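Local coordinates for Hpr(Ser) kinase (Coxiella burnetii, PDB 3TQF), which probably binds ATP and acts as a bifunctional kinase and phosphatase on a serine of the phosphocarrier protein HPr, at residues V13-I21 against I145-R153. Sequence-based numbering, arbitrary orientation.
Sequences VIDKMGVLI and IETLVRNHR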
# COMPACT_ATOMS: atom_id res chain seq x y z
N VAL A 13 -19.43 1.71 -0.63
CA VAL A 13 -19.81 1.26 -1.96
C VAL A 13 -18.52 0.92 -2.71
O VAL A 13 -17.65 1.78 -2.85
CB VAL A 13 -20.61 2.33 -2.73
CG1 VAL A 13 -20.99 1.82 -4.12
CG2 VAL A 13 -21.86 2.71 -1.95
N ILE A 14 -18.41 -0.34 -3.13
CA ILE A 14 -17.23 -0.84 -3.84
C ILE A 14 -17.67 -1.58 -5.09
O ILE A 14 -18.34 -2.61 -5.00
CB ILE A 14 -16.43 -1.83 -2.98
CG1 ILE A 14 -16.07 -1.21 -1.62
CG2 ILE A 14 -15.18 -2.27 -3.72
CD1 ILE A 14 -15.40 -2.19 -0.66
N ASP A 15 -17.27 -1.07 -6.25
CA ASP A 15 -17.62 -1.66 -7.54
C ASP A 15 -19.13 -1.87 -7.65
O ASP A 15 -19.58 -2.95 -8.03
CB ASP A 15 -16.85 -2.98 -7.74
CG ASP A 15 -16.94 -3.51 -9.16
OD1 ASP A 15 -17.14 -2.71 -10.10
OD2 ASP A 15 -16.83 -4.74 -9.34
N LYS A 16 -19.89 -0.84 -7.30
CA LYS A 16 -21.37 -0.88 -7.31
C LYS A 16 -22.01 -1.70 -6.17
O LYS A 16 -23.23 -1.69 -6.03
CB LYS A 16 -21.92 -1.38 -8.66
CG LYS A 16 -21.40 -0.66 -9.91
CD LYS A 16 -22.26 0.53 -10.32
CE LYS A 16 -22.47 0.60 -11.84
NZ LYS A 16 -21.23 0.36 -12.63
N MSE A 17 -21.19 -2.39 -5.37
CA MSE A 17 -21.68 -3.23 -4.29
C MSE A 17 -21.60 -2.51 -2.94
O MSE A 17 -20.53 -2.10 -2.51
CB MSE A 17 -20.83 -4.50 -4.17
CG MSE A 17 -20.61 -5.28 -5.45
SE MSE A 17 -22.02 -6.56 -5.78
CE MSE A 17 -23.30 -5.38 -6.65
N GLY A 18 -22.74 -2.38 -2.27
CA GLY A 18 -22.76 -1.96 -0.87
C GLY A 18 -22.18 -3.05 0.01
O GLY A 18 -22.75 -4.13 0.12
N VAL A 19 -21.04 -2.75 0.63
CA VAL A 19 -20.26 -3.73 1.37
C VAL A 19 -20.16 -3.33 2.84
O VAL A 19 -19.71 -2.23 3.15
CB VAL A 19 -18.84 -3.85 0.79
CG1 VAL A 19 -18.01 -4.86 1.59
CG2 VAL A 19 -18.91 -4.23 -0.69
N LEU A 20 -20.58 -4.23 3.73
CA LEU A 20 -20.47 -4.04 5.17
C LEU A 20 -19.16 -4.66 5.67
O LEU A 20 -18.89 -5.82 5.39
CB LEU A 20 -21.64 -4.73 5.89
CG LEU A 20 -23.06 -4.27 5.56
CD1 LEU A 20 -24.08 -5.21 6.17
CD2 LEU A 20 -23.29 -2.86 6.06
N ILE A 21 -18.36 -3.90 6.41
CA ILE A 21 -17.10 -4.41 6.97
C ILE A 21 -17.16 -4.51 8.50
O ILE A 21 -17.49 -3.54 9.18
CB ILE A 21 -15.90 -3.53 6.62
CG1 ILE A 21 -15.81 -3.29 5.11
CG2 ILE A 21 -14.63 -4.19 7.10
CD1 ILE A 21 -15.15 -4.40 4.37
N ILE A 145 -9.37 -6.66 -0.57
CA ILE A 145 -10.80 -6.46 -0.35
C ILE A 145 -11.49 -5.96 -1.62
O ILE A 145 -12.60 -6.38 -1.93
CB ILE A 145 -11.04 -5.48 0.81
CG1 ILE A 145 -10.58 -6.11 2.13
CG2 ILE A 145 -12.51 -5.07 0.90
CD1 ILE A 145 -11.45 -7.25 2.60
N GLU A 146 -10.84 -5.07 -2.35
CA GLU A 146 -11.38 -4.61 -3.64
C GLU A 146 -11.51 -5.77 -4.61
O GLU A 146 -12.51 -5.89 -5.32
CB GLU A 146 -10.49 -3.53 -4.25
CG GLU A 146 -10.88 -3.12 -5.67
CD GLU A 146 -9.91 -2.14 -6.28
OE1 GLU A 146 -10.00 -0.94 -5.97
OE2 GLU A 146 -9.05 -2.57 -7.07
N THR A 147 -10.50 -6.63 -4.64
CA THR A 147 -10.49 -7.80 -5.53
C THR A 147 -11.55 -8.82 -5.10
O THR A 147 -12.22 -9.41 -5.94
CB THR A 147 -9.11 -8.46 -5.56
OG1 THR A 147 -8.12 -7.47 -5.88
CG2 THR A 147 -9.06 -9.56 -6.59
N LEU A 148 -11.69 -9.01 -3.79
CA LEU A 148 -12.71 -9.90 -3.24
C LEU A 148 -14.11 -9.46 -3.64
O LEU A 148 -14.96 -10.30 -3.94
CB LEU A 148 -12.62 -9.92 -1.71
CG LEU A 148 -13.49 -10.93 -0.98
CD1 LEU A 148 -12.92 -12.34 -1.12
CD2 LEU A 148 -13.61 -10.55 0.48
N VAL A 149 -14.34 -8.15 -3.63
CA VAL A 149 -15.66 -7.59 -3.91
C VAL A 149 -15.98 -7.67 -5.40
O VAL A 149 -17.10 -7.99 -5.77
CB VAL A 149 -15.78 -6.12 -3.43
CG1 VAL A 149 -17.09 -5.50 -3.89
CG2 VAL A 149 -15.66 -6.05 -1.92
N ARG A 150 -14.99 -7.39 -6.24
CA ARG A 150 -15.17 -7.46 -7.69
C ARG A 150 -15.43 -8.90 -8.14
O ARG A 150 -16.23 -9.13 -9.04
CB ARG A 150 -13.94 -6.90 -8.42
CG ARG A 150 -13.75 -5.40 -8.20
CD ARG A 150 -12.43 -4.93 -8.75
NE ARG A 150 -12.40 -5.01 -10.20
CZ ARG A 150 -11.31 -5.13 -10.95
NH1 ARG A 150 -10.10 -5.20 -10.39
NH2 ARG A 150 -11.42 -5.19 -12.26
N ASN A 151 -14.74 -9.85 -7.51
CA ASN A 151 -14.99 -11.27 -7.75
C ASN A 151 -16.39 -11.67 -7.34
O ASN A 151 -17.03 -12.46 -8.02
CB ASN A 151 -13.97 -12.15 -7.00
CG ASN A 151 -12.83 -12.62 -7.88
OD1 ASN A 151 -12.53 -12.01 -8.90
ND2 ASN A 151 -12.20 -13.71 -7.48
N HIS A 152 -16.85 -11.11 -6.22
CA HIS A 152 -18.20 -11.39 -5.74
C HIS A 152 -19.26 -10.91 -6.74
O HIS A 152 -20.21 -11.63 -7.03
CB HIS A 152 -18.44 -10.76 -4.37
CG HIS A 152 -19.84 -10.93 -3.87
ND1 HIS A 152 -20.28 -12.10 -3.29
CD2 HIS A 152 -20.91 -10.10 -3.91
CE1 HIS A 152 -21.56 -11.98 -2.97
NE2 HIS A 152 -21.96 -10.77 -3.34
N ARG A 153 -19.08 -9.71 -7.27
CA ARG A 153 -20.01 -9.15 -8.23
C ARG A 153 -20.07 -9.99 -9.50
O ARG A 153 -21.15 -10.22 -10.04
CB ARG A 153 -19.64 -7.71 -8.58
CG ARG A 153 -20.46 -7.11 -9.70
CD ARG A 153 -20.56 -5.61 -9.58
NE ARG A 153 -21.11 -5.02 -10.80
CZ ARG A 153 -20.40 -4.50 -11.79
NH1 ARG A 153 -19.07 -4.47 -11.75
NH2 ARG A 153 -21.02 -4.00 -12.85
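Val149 sets its two methyls among Ile14, Met17 and Val19, one helical residue packed against both arms of the beta hairpin. Val149 CG1, anti to the backbone N (chi1 173°), lies 3.8 Å from Ile14 CG2 and also meets Met17 CG, while Val149 CG2 packs 3.9 Å from Val19 CG2. A short branched side chain suits this spot, where both branches find apolar partners. One turn earlier, Ile145 CG2 sits 4.4 Å from Ile21 CD1. Selenomethionine Met17, long and flexible, lays SE 3.9 Å from Arg153 CB and at the edge of the His152 ring.

Asp15, within the type I' turn from Ile14 to Met17, brings in the polar part. Arg153, extended from CG to NE, is long enough to span from helix to turn: its NH1 forms a salt bridge to Asp15 OD1 (3.1 Å) and a weak hydrogen bond to OD2. The charged planes stand 89° apart; Glu157 shares the guanidinium through NE. Asp15 OD2 also rests against Arg150 CG, whose NH2 bonds Leu83 O of the second subunit.

Helix 141-165 packs on a mixed sheet, across the hairpin of strands 10-14 and 17-23, the latter parallel to strand 92-102; Leu148 and His152 reach strand 126-134.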